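Local coordinates for protein prolyl endopeptidase (Myxococcus xanthus, PDB 2BKL) that probably hydrolyses oligopeptides after proline, and far less readily after alanine, as a serine endopeptidase of the S9A family, at residues Arg81-Arg86 and Lys133-Ala138; His278-Arg283 and Leu371-Asp376; Lys438-Asp443 and Gly475-Val480; Gly535-Gly540 and Tyr593-His598. One frame throughout, in Å; residues are numbered along the deposited sequence.

Contact 1: Arg81-Arg86 and Lys133-Ala138; sequences RFFYVR and KKVAFA
Strand 81-87 lies beside the start of strand 134-141 and the residue leading into it, Lys133, without any hydrogen bond between the two backbones, the CA atoms of Phe83 and Val135 being 9.6 Å apart. They then diverge, and the CA atoms of Val85 and Phe137 are already 13.0 Å apart. Such spacing belongs to stacked sheets rather than to paired strands.

At the near end two cationic chains cross at about a right angle. The Arg81 chain runs extended from CG to NE, and NZ of Lys133 sits over one face of its guanidinium, displaced toward the rim, 3.8 Å from Arg81 NH2. Lys133 gets there by bending at CB-CG (chi2 -68°), which also lays its CD 3.8 Å from Arg81 NH1. The closeness of the like charges is probably eased by Asp155, which forms a salt bridge with Arg81 NH2, while Gln100 and the carbonyl of Gly132 bind NE and NH1 and fix the rotation of the group. Further in, CG2 of Val135 meets CE2 of Phe83 obliquely at 4.1 Å, a purely apolar touch.

The two strands belong to successive antiparallel blades of the beta-propeller. Strand 81-87 runs between 71-78 and 95-100, strand 134-141 between 121-128 and 148-153, and Trp126, Val128 and Val154 pack round Phe83 at the junction of the two blades.

Contact 2: His278-Arg283 and Leu371-Asp376; sequences HAWKDR and LEDLDD
Trp280 lies with one face of its indole against the side chain of Glu372. The evidence for a CH-pi contact is direct: Glu372 CB stands 3.3 Å from the centroid of the six-membered ring of Trp280 and only 5° off the ring normal. Glu372 CG follows over the same ring, 3.6 Å from Trp280 CE3. Beyond it the chain bends (chi2 93°), which brings the carboxylate to within 18° of the indole plane. Asp373 adds a lesser touch, its CB 4.1 Å from Trp280 CH2 and approaching obliquely. On the other face of the indole rests CG of Lys281, so the ring is held between two aliphatic segments.

In the next shell, a water gives one hydrogen bond to Ala279 O (2.6 Å) and one to Glu372 OE2 (2.8 Å), linking the strand backbone to the carboxylate. Arg236 NH1 forms salt bridges with both Glu372 OE1 and Asp373 OD1, which probably offsets the pair of acidic charges. Were Trp280 cut back to an alanine, the methylenes of Glu372 and Lys281 would probably lose the flat surface between them and a gap would open at the turn.

The indole is placed by a type I' turn from Trp280 to Arg283, closed by Arg283 N to Trp280 O at 3.1 Å, which joins strands 275-280 and 283-288 in a tight hairpin. Glu372 and Asp373 occupy a type I turn in the loop leading to strand 376-383. Ile327 of strand 321-328, from the intervening propeller blade, touches both Trp280 and Glu372.

Contact 3: Lys438-Asp443 and Gly475-Val480; sequences KDLKRD and GGVYAV
An apolar methyl set against a backbone carbonyl marks this contact: CD1 of Leu440 lies 3.5 Å from O of Gly475, with no hydrogen bond joining the two segments. Gly475 is the residue with positive phi (91°) in the Schellman motif that ends helix 469-473, a conformation that suits a residue lacking a side chain.

Leu440 also reaches the strand that follows. Its CG is anti to the backbone N (chi1 -180°), which sends the branched end across Val477 at about a right angle. Both methyls meet the same branch: Leu440 CD2 is 3.8 Å from Val477 CG2, and Leu440 CD1 is 3.9 Å from it. In the alpha/beta-hydrolase sheet, strand 477-481 runs between antiparallel 429-437 and parallel 448-451, and Leu440 belongs to the loop that connects those two neighbours. The leucine therefore folds this connection against the end of the strand they flank. Ala446, later in the same loop, touches both Leu440 and Val477, whereas Val434 and His436 reach Val477 from strand 429-437. Two residues beyond Leu440, Arg442 makes a cation-pi contact with Tyr521 and donates through NH2 to the carbonyl of Gln519.

Contact 4: Gly535-Gly540 and Tyr593-His598; sequences GGLLVG and YSPYHH
The helix that follows the nucleophile elbow of this alpha/beta-hydrolase domain, 534-545, presents Leu537 and Gly540 to Tyr593 and Pro595. Gly535 closes the GxSxG pattern around Ser533, a residue of the pocket that holds the bound benzyloxycarbonyl-alanyl-proline; the arrangement of Ser533, His651 and Asp616 is consistent with a Ser-His-Asp triad, with Ser533 as its probable nucleophile. Leu537, two residues beyond Gly535, has its side chain about 8 Å from that ligand.

Its reach is set by chi1 of 167°, with CG anti to the backbone N. CD1 of Leu537 comes up to the proline ring, 3.6 Å from Pro595 CD, and the same methyl meets the tyrosine ring at its edge, near the ring plane, 4.0 Å from Tyr593 CE1. Leu537 CD2 adds a similar touch on that ring atom. Tyr578, a residue of the ligand pocket, packs on both Leu537 and Tyr593 and thus connects this second shell to the site.

One turn along the helix, the backbones close in until the CA atoms of Gly540 and Pro595 are 5.5 Å apart. Pro595 CG rests 3.7 Å from the carbonyl carbon of Gly540. A beta carbon on that glycine would fall only 3.3 Å from Pro595 CB, and would probably collide with the proline. Pro595 also touches Phe627 of helix 622-632. Pro595 lies in a short 3-10 segment, across which Ser594 OG and His597 ND1 share a hydrogen bond of 2.7 Å, with Ser594 OG at the edge of the imidazole and in its plane.

How the contacts relate
From the N terminus the four contacts follow in series; none nests within or crosses another. Contact 1 closes a loop with 46 residues between its segments and joins two successive propeller blades. Contact 2 spans 87 intervening residues and ties a hairpin to a loop two blades further on; its centre is about 21 Å from that of contact 1, within the same propeller. The chain then passes into the main part of the alpha/beta-hydrolase domain, where contact 3 closes 31 residues at one end of a sheet strand and contact 4 closes 52 behind the active site. Their nearest atoms are about 9 Å apart. Contact 4 lies on the opposite side of the chain's centre from contacts 1 and 2.

Contact 1: Arg81-Arg86 and Lys133-Ala138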
# COMPACT_ATOMS: atom_id res chain seq x y z
N ARG A 81 -17.74 -18.79 -15.74
CA ARG A 81 -16.43 -18.41 -16.27
C ARG A 81 -15.50 -18.02 -15.14
O ARG A 81 -15.93 -17.62 -14.05
CB ARG A 81 -16.58 -17.24 -17.21
CG ARG A 81 -17.32 -17.60 -18.47
CD ARG A 81 -17.49 -16.48 -19.43
NE ARG A 81 -18.01 -16.98 -20.68
CZ ARG A 81 -18.28 -16.23 -21.73
NH1 ARG A 81 -18.11 -14.91 -21.72
NH2 ARG A 81 -18.74 -16.81 -22.83
N PHE A 82 -14.21 -18.17 -15.37
CA PHE A 82 -13.19 -17.85 -14.43
C PHE A 82 -12.28 -16.81 -15.04
O PHE A 82 -11.92 -16.92 -16.22
CB PHE A 82 -12.34 -19.09 -14.10
CG PHE A 82 -13.05 -20.12 -13.28
CD1 PHE A 82 -14.03 -20.91 -13.85
CD2 PHE A 82 -12.70 -20.33 -11.96
CE1 PHE A 82 -14.68 -21.89 -13.09
CE2 PHE A 82 -13.33 -21.31 -11.22
CZ PHE A 82 -14.34 -22.07 -11.79
N PHE A 83 -11.89 -15.84 -14.24
CA PHE A 83 -11.05 -14.72 -14.67
C PHE A 83 -9.92 -14.56 -13.68
O PHE A 83 -10.15 -14.55 -12.47
CB PHE A 83 -11.85 -13.42 -14.71
CG PHE A 83 -12.99 -13.43 -15.68
CD1 PHE A 83 -14.18 -14.07 -15.38
CD2 PHE A 83 -12.87 -12.87 -16.93
CE1 PHE A 83 -15.23 -14.11 -16.30
CE2 PHE A 83 -13.92 -12.90 -17.84
CZ PHE A 83 -15.07 -13.51 -17.51
N TYR A 84 -8.69 -14.42 -14.16
CA TYR A 84 -7.54 -14.46 -13.27
C TYR A 84 -6.32 -13.94 -14.01
O TYR A 84 -6.24 -14.01 -15.25
CB TYR A 84 -7.31 -15.90 -12.73
CG TYR A 84 -7.28 -16.90 -13.86
CD1 TYR A 84 -8.45 -17.47 -14.31
CD2 TYR A 84 -6.10 -17.21 -14.53
CE1 TYR A 84 -8.47 -18.33 -15.37
CE2 TYR A 84 -6.11 -18.07 -15.60
CZ TYR A 84 -7.30 -18.62 -16.02
OH TYR A 84 -7.36 -19.49 -17.08
N VAL A 85 -5.39 -13.38 -13.26
CA VAL A 85 -4.15 -12.87 -13.80
C VAL A 85 -3.03 -13.90 -13.68
O VAL A 85 -2.92 -14.59 -12.66
CB VAL A 85 -3.81 -11.57 -13.09
CG1 VAL A 85 -2.43 -11.09 -13.43
CG2 VAL A 85 -4.84 -10.49 -13.47
N ARG A 86 -2.18 -13.99 -14.70
CA ARG A 86 -0.97 -14.80 -14.65
C ARG A 86 0.25 -13.94 -14.87
O ARG A 86 0.20 -12.96 -15.60
CB ARG A 86 -0.94 -15.86 -15.75
CG ARG A 86 -1.96 -16.99 -15.63
CD ARG A 86 -1.71 -18.10 -16.64
NE ARG A 86 -2.65 -19.22 -16.61
CZ ARG A 86 -2.56 -20.26 -15.80
NH1 ARG A 86 -1.60 -20.34 -14.90
NH2 ARG A 86 -3.47 -21.22 -15.86
N LYS A 133 -19.71 -11.53 -19.25
CA LYS A 133 -19.60 -11.12 -20.67
C LYS A 133 -18.78 -9.84 -20.89
O LYS A 133 -18.39 -9.57 -22.04
CB LYS A 133 -20.96 -10.92 -21.30
CG LYS A 133 -21.93 -12.09 -21.16
CD LYS A 133 -21.54 -13.30 -21.92
CE LYS A 133 -22.72 -14.32 -21.88
NZ LYS A 133 -22.29 -15.70 -22.14
N LYS A 134 -18.55 -9.05 -19.85
CA LYS A 134 -17.87 -7.76 -19.95
C LYS A 134 -16.87 -7.61 -18.81
O LYS A 134 -17.08 -8.13 -17.70
CB LYS A 134 -18.87 -6.58 -19.85
CG LYS A 134 -20.04 -6.60 -20.81
CD LYS A 134 -19.65 -6.43 -22.26
CE LYS A 134 -20.89 -6.32 -23.14
NZ LYS A 134 -20.52 -6.17 -24.56
N VAL A 135 -15.78 -6.89 -19.06
CA VAL A 135 -14.86 -6.51 -17.99
C VAL A 135 -14.64 -5.02 -18.10
O VAL A 135 -14.25 -4.52 -19.17
CB VAL A 135 -13.51 -7.28 -18.04
CG1 VAL A 135 -12.56 -6.83 -16.93
CG2 VAL A 135 -13.77 -8.77 -17.92
N ALA A 136 -14.87 -4.31 -17.01
CA ALA A 136 -14.53 -2.90 -16.88
C ALA A 136 -13.16 -2.82 -16.22
O ALA A 136 -12.91 -3.51 -15.24
CB ALA A 136 -15.57 -2.19 -16.05
N PHE A 137 -12.27 -2.00 -16.75
CA PHE A 137 -10.89 -2.00 -16.31
C PHE A 137 -10.26 -0.64 -16.50
O PHE A 137 -10.69 0.15 -17.34
CB PHE A 137 -10.07 -3.06 -17.02
CG PHE A 137 -9.88 -2.82 -18.48
CD1 PHE A 137 -10.84 -3.23 -19.37
CD2 PHE A 137 -8.75 -2.20 -18.97
CE1 PHE A 137 -10.71 -3.02 -20.72
CE2 PHE A 137 -8.60 -2.00 -20.32
CZ PHE A 137 -9.61 -2.40 -21.19
N ALA A 138 -9.21 -0.36 -15.73
CA ALA A 138 -8.48 0.90 -15.81
C ALA A 138 -7.20 0.72 -16.61
O ALA A 138 -6.46 -0.27 -16.44
CB ALA A 138 -8.14 1.39 -14.45

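Contact 2: His278-Arg283 and Leu371-Asp376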
# COMPACT_ATOMS: atom_id res chain seq x y z
N HIS A 278 -21.48 -4.99 4.77
CA HIS A 278 -21.82 -5.93 3.70
C HIS A 278 -23.25 -6.37 3.90
O HIS A 278 -23.65 -6.68 5.00
CB HIS A 278 -20.85 -7.11 3.74
CG HIS A 278 -19.45 -6.71 3.40
ND1 HIS A 278 -19.09 -6.27 2.14
CD2 HIS A 278 -18.34 -6.62 4.17
CE1 HIS A 278 -17.80 -5.93 2.15
NE2 HIS A 278 -17.32 -6.15 3.36
N ALA A 279 -24.03 -6.34 2.82
CA ALA A 279 -25.43 -6.77 2.85
C ALA A 279 -25.62 -8.11 2.17
O ALA A 279 -25.10 -8.34 1.08
CB ALA A 279 -26.29 -5.76 2.19
N TRP A 280 -26.38 -8.98 2.80
CA TRP A 280 -26.71 -10.28 2.23
C TRP A 280 -28.06 -10.69 2.76
O TRP A 280 -28.31 -10.65 3.94
CB TRP A 280 -25.62 -11.32 2.59
CG TRP A 280 -25.89 -12.68 2.01
CD1 TRP A 280 -26.14 -13.82 2.70
CD2 TRP A 280 -25.96 -13.02 0.62
NE1 TRP A 280 -26.35 -14.86 1.82
CE2 TRP A 280 -26.26 -14.39 0.54
CE3 TRP A 280 -25.79 -12.31 -0.58
CZ2 TRP A 280 -26.42 -15.06 -0.68
CZ3 TRP A 280 -25.95 -12.99 -1.79
CH2 TRP A 280 -26.23 -14.34 -1.82
N LYS A 281 -28.96 -11.11 1.86
CA LYS A 281 -30.32 -11.56 2.21
C LYS A 281 -31.02 -10.58 3.17
O LYS A 281 -31.63 -10.97 4.16
CB LYS A 281 -30.31 -13.02 2.72
CG LYS A 281 -29.91 -13.97 1.60
CD LYS A 281 -30.12 -15.43 1.93
CE LYS A 281 -29.84 -16.34 0.72
NZ LYS A 281 -29.69 -17.75 1.17
N ASP A 282 -30.98 -9.30 2.80
CA ASP A 282 -31.69 -8.22 3.52
C ASP A 282 -31.24 -8.03 4.97
O ASP A 282 -31.96 -7.53 5.82
CB ASP A 282 -33.20 -8.40 3.47
CG ASP A 282 -33.73 -8.46 2.07
OD1 ASP A 282 -33.47 -7.54 1.26
OD2 ASP A 282 -34.46 -9.40 1.69
N ARG A 283 -30.01 -8.45 5.26
CA ARG A 283 -29.39 -8.10 6.54
C ARG A 283 -28.07 -7.41 6.26
O ARG A 283 -27.41 -7.70 5.29
CB ARG A 283 -29.11 -9.35 7.37
CG ARG A 283 -30.25 -10.32 7.48
CD ARG A 283 -31.47 -9.77 8.11
NE ARG A 283 -31.30 -9.57 9.55
CZ ARG A 283 -32.27 -9.16 10.35
NH1 ARG A 283 -33.46 -8.85 9.87
NH2 ARG A 283 -32.02 -9.01 11.65
N LEU A 371 -17.58 -15.78 -3.10
CA LEU A 371 -18.87 -15.13 -3.23
C LEU A 371 -19.82 -15.68 -2.20
O LEU A 371 -19.68 -16.81 -1.73
CB LEU A 371 -19.48 -15.29 -4.64
CG LEU A 371 -18.80 -14.57 -5.80
CD1 LEU A 371 -19.46 -14.94 -7.10
CD2 LEU A 371 -18.82 -13.09 -5.64
N GLU A 372 -20.86 -14.91 -1.91
CA GLU A 372 -21.80 -15.26 -0.87
C GLU A 372 -22.57 -16.57 -1.17
O GLU A 372 -23.01 -17.25 -0.26
CB GLU A 372 -22.83 -14.14 -0.66
CG GLU A 372 -22.19 -12.81 -0.28
CD GLU A 372 -21.89 -11.90 -1.46
OE1 GLU A 372 -21.61 -12.42 -2.58
OE2 GLU A 372 -21.92 -10.66 -1.30
N ASP A 373 -22.70 -16.87 -2.47
CA ASP A 373 -23.50 -17.99 -2.97
C ASP A 373 -22.63 -19.03 -3.68
O ASP A 373 -23.14 -19.82 -4.52
CB ASP A 373 -24.59 -17.46 -3.93
CG ASP A 373 -24.05 -16.57 -5.06
OD1 ASP A 373 -22.87 -16.21 -5.09
OD2 ASP A 373 -24.77 -16.10 -5.98
N LEU A 374 -21.34 -19.05 -3.34
CA LEU A 374 -20.38 -20.06 -3.86
C LEU A 374 -19.79 -20.78 -2.66
O LEU A 374 -19.31 -20.13 -1.73
CB LEU A 374 -19.27 -19.38 -4.65
CG LEU A 374 -19.01 -19.69 -6.12
CD1 LEU A 374 -20.27 -20.15 -6.89
CD2 LEU A 374 -18.34 -18.49 -6.79
N ASP A 375 -19.78 -22.10 -2.67
CA ASP A 375 -19.16 -22.86 -1.60
C ASP A 375 -17.64 -22.89 -1.68
O ASP A 375 -16.98 -23.03 -0.65
CB ASP A 375 -19.67 -24.30 -1.62
CG ASP A 375 -19.13 -25.10 -0.46
OD1 ASP A 375 -19.46 -24.74 0.70
OD2 ASP A 375 -18.37 -26.07 -0.62
N ASP A 376 -17.07 -22.80 -2.87
CA ASP A 376 -15.62 -22.75 -3.01
C ASP A 376 -15.10 -21.35 -2.69
O ASP A 376 -15.57 -20.37 -3.27
CB ASP A 376 -15.16 -23.07 -4.43
CG ASP A 376 -15.56 -24.45 -4.88
OD1 ASP A 376 -15.39 -25.42 -4.10
OD2 ASP A 376 -16.04 -24.62 -6.03
O HOH W 1 -23.99 -8.81 -1.18

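Contact 3: Lys438-Asp443 and Gly475-Val480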
# COMPACT_ATOMS: atom_id res chain seq x y z
N LYS A 438 19.94 -19.97 8.69
CA LYS A 438 20.08 -20.74 9.93
C LYS A 438 21.49 -20.71 10.50
O LYS A 438 21.64 -20.74 11.71
CB LYS A 438 19.62 -22.19 9.72
CG LYS A 438 18.14 -22.31 9.56
CD LYS A 438 17.65 -23.77 9.51
CE LYS A 438 16.17 -23.86 9.16
NZ LYS A 438 15.80 -25.25 8.81
N ASP A 439 22.50 -20.70 9.63
CA ASP A 439 23.90 -20.67 10.08
C ASP A 439 24.51 -19.30 10.39
O ASP A 439 25.71 -19.18 10.57
CB ASP A 439 24.78 -21.45 9.11
CG ASP A 439 24.84 -20.85 7.72
OD1 ASP A 439 24.44 -19.67 7.47
OD2 ASP A 439 25.32 -21.54 6.78
N LEU A 440 23.68 -18.26 10.45
CA LEU A 440 24.16 -16.93 10.78
C LEU A 440 24.96 -16.98 12.06
O LEU A 440 24.50 -17.52 13.05
CB LEU A 440 22.97 -16.00 11.01
CG LEU A 440 23.29 -14.55 11.37
CD1 LEU A 440 23.59 -13.80 10.07
CD2 LEU A 440 22.12 -13.92 12.16
N LYS A 441 26.14 -16.37 12.03
CA LYS A 441 26.90 -16.11 13.25
C LYS A 441 26.36 -14.87 13.95
O LYS A 441 26.21 -13.82 13.33
CB LYS A 441 28.39 -15.93 12.92
CG LYS A 441 28.93 -16.97 11.93
CD LYS A 441 30.44 -17.23 12.05
CE LYS A 441 30.75 -18.69 11.73
NZ LYS A 441 32.18 -18.91 11.32
N ARG A 442 26.06 -15.00 15.24
CA ARG A 442 25.58 -13.90 16.06
C ARG A 442 26.76 -13.22 16.70
O ARG A 442 26.98 -13.32 17.93
CB ARG A 442 24.58 -14.39 17.12
CG ARG A 442 23.28 -14.86 16.52
CD ARG A 442 22.37 -13.73 16.15
NE ARG A 442 21.73 -13.12 17.29
CZ ARG A 442 20.62 -13.57 17.86
NH1 ARG A 442 19.99 -14.65 17.42
NH2 ARG A 442 20.11 -12.93 18.89
N ASP A 443 27.52 -12.52 15.86
CA ASP A 443 28.80 -11.92 16.20
C ASP A 443 28.77 -10.40 16.15
O ASP A 443 29.80 -9.76 16.22
CB ASP A 443 29.89 -12.47 15.27
CG ASP A 443 29.70 -12.06 13.80
OD1 ASP A 443 28.69 -11.42 13.43
OD2 ASP A 443 30.55 -12.35 12.91
N GLY A 475 24.92 -13.54 4.02
CA GLY A 475 25.02 -13.55 5.47
C GLY A 475 24.27 -12.38 6.09
O GLY A 475 24.55 -12.02 7.23
N GLY A 476 23.37 -11.76 5.34
CA GLY A 476 22.63 -10.64 5.85
C GLY A 476 21.42 -11.02 6.69
O GLY A 476 20.95 -12.14 6.66
N VAL A 477 20.95 -10.03 7.45
CA VAL A 477 19.74 -10.13 8.26
C VAL A 477 18.74 -9.15 7.70
O VAL A 477 19.10 -8.02 7.34
CB VAL A 477 20.05 -9.80 9.71
CG1 VAL A 477 18.78 -9.69 10.60
CG2 VAL A 477 21.07 -10.81 10.29
N TYR A 478 17.50 -9.59 7.60
CA TYR A 478 16.38 -8.74 7.19
C TYR A 478 15.41 -8.67 8.34
O TYR A 478 14.97 -9.71 8.85
CB TYR A 478 15.68 -9.31 5.96
CG TYR A 478 14.48 -8.53 5.47
CD1 TYR A 478 14.63 -7.24 5.00
CD2 TYR A 478 13.23 -9.10 5.43
CE1 TYR A 478 13.52 -6.52 4.52
CE2 TYR A 478 12.13 -8.41 4.95
CZ TYR A 478 12.29 -7.12 4.51
OH TYR A 478 11.20 -6.39 4.01
N ALA A 479 15.06 -7.46 8.77
CA ALA A 479 14.18 -7.28 9.92
C ALA A 479 13.05 -6.35 9.54
O ALA A 479 13.26 -5.38 8.80
CB ALA A 479 14.96 -6.70 11.10
N VAL A 480 11.85 -6.65 10.02
CA VAL A 480 10.64 -5.87 9.73
C VAL A 480 9.95 -5.58 11.08
O VAL A 480 9.51 -6.50 11.76
CB VAL A 480 9.68 -6.64 8.77
CG1 VAL A 480 8.48 -5.78 8.44
CG2 VAL A 480 10.43 -7.07 7.50

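Contact 4: Gly535-Gly540 and Tyr593-His598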
# COMPACT_ATOMS: atom_id res chain seq x y z
N GLY A 535 6.85 5.47 4.87
CA GLY A 535 8.09 4.82 5.31
C GLY A 535 9.33 5.63 4.93
O GLY A 535 10.40 5.49 5.51
N GLY A 536 9.20 6.43 3.87
CA GLY A 536 10.26 7.34 3.49
C GLY A 536 10.41 8.43 4.53
O GLY A 536 11.49 8.79 4.91
N LEU A 537 9.26 8.96 5.01
CA LEU A 537 9.23 9.88 6.14
C LEU A 537 9.92 9.22 7.34
O LEU A 537 10.76 9.84 8.00
CB LEU A 537 7.78 10.23 6.46
CG LEU A 537 7.54 10.93 7.78
CD1 LEU A 537 8.28 12.26 7.84
CD2 LEU A 537 6.08 11.15 7.98
N LEU A 538 9.55 7.96 7.61
CA LEU A 538 10.15 7.21 8.72
C LEU A 538 11.65 7.23 8.70
O LEU A 538 12.30 7.58 9.69
CB LEU A 538 9.67 5.77 8.70
CG LEU A 538 10.39 4.82 9.65
CD1 LEU A 538 10.11 5.20 11.09
CD2 LEU A 538 9.92 3.41 9.35
N VAL A 539 12.25 6.86 7.57
CA VAL A 539 13.72 6.76 7.53
C VAL A 539 14.39 8.13 7.48
O VAL A 539 15.50 8.29 7.98
CB VAL A 539 14.26 5.77 6.45
CG1 VAL A 539 13.72 4.40 6.71
CG2 VAL A 539 13.95 6.23 5.04
N GLY A 540 13.73 9.12 6.89
CA GLY A 540 14.22 10.48 6.97
C GLY A 540 14.25 11.04 8.37
O GLY A 540 15.22 11.72 8.77
N TYR A 593 9.38 17.21 13.80
CA TYR A 593 9.98 16.03 13.15
C TYR A 593 10.28 16.11 11.64
O TYR A 593 10.99 15.25 11.15
CB TYR A 593 9.20 14.75 13.45
CG TYR A 593 7.81 14.59 12.81
CD1 TYR A 593 7.68 14.25 11.47
CD2 TYR A 593 6.65 14.69 13.56
CE1 TYR A 593 6.44 14.03 10.90
CE2 TYR A 593 5.41 14.49 13.01
CZ TYR A 593 5.30 14.15 11.68
OH TYR A 593 4.05 13.91 11.13
N SER A 594 9.73 17.10 10.95
CA SER A 594 9.84 17.30 9.48
C SER A 594 11.30 17.10 9.04
O SER A 594 12.16 17.90 9.41
CB SER A 594 9.39 18.70 9.14
OG SER A 594 9.54 18.97 7.75
N PRO A 595 11.64 15.98 8.42
CA PRO A 595 13.06 15.69 8.19
C PRO A 595 13.83 16.78 7.45
O PRO A 595 14.99 17.04 7.75
CB PRO A 595 13.01 14.36 7.41
CG PRO A 595 11.79 13.72 7.97
CD PRO A 595 10.78 14.82 8.10
N TYR A 596 13.19 17.39 6.46
CA TYR A 596 13.83 18.43 5.66
C TYR A 596 14.30 19.60 6.51
O TYR A 596 15.27 20.25 6.15
CB TYR A 596 12.85 18.92 4.60
CG TYR A 596 13.30 20.13 3.82
CD1 TYR A 596 14.41 20.09 3.00
CD2 TYR A 596 12.60 21.31 3.91
CE1 TYR A 596 14.81 21.19 2.27
CE2 TYR A 596 13.00 22.44 3.18
CZ TYR A 596 14.09 22.35 2.37
OH TYR A 596 14.38 23.49 1.64
N HIS A 597 13.63 19.84 7.64
CA HIS A 597 13.97 20.94 8.55
C HIS A 597 14.88 20.53 9.69
O HIS A 597 15.14 21.34 10.60
CB HIS A 597 12.68 21.56 9.10
CG HIS A 597 11.82 22.11 8.04
ND1 HIS A 597 10.77 21.40 7.49
CD2 HIS A 597 11.84 23.30 7.39
CE1 HIS A 597 10.21 22.12 6.53
NE2 HIS A 597 10.83 23.29 6.46
N HIS A 598 15.41 19.31 9.63
CA HIS A 598 16.26 18.80 10.70
C HIS A 598 17.56 18.19 10.24
O HIS A 598 18.16 17.34 10.93
CB HIS A 598 15.46 17.85 11.58
CG HIS A 598 14.44 18.57 12.42
ND1 HIS A 598 14.74 19.15 13.64
CD2 HIS A 598 13.14 18.87 12.17
CE1 HIS A 598 13.66 19.74 14.11
NE2 HIS A 598 12.68 19.61 13.23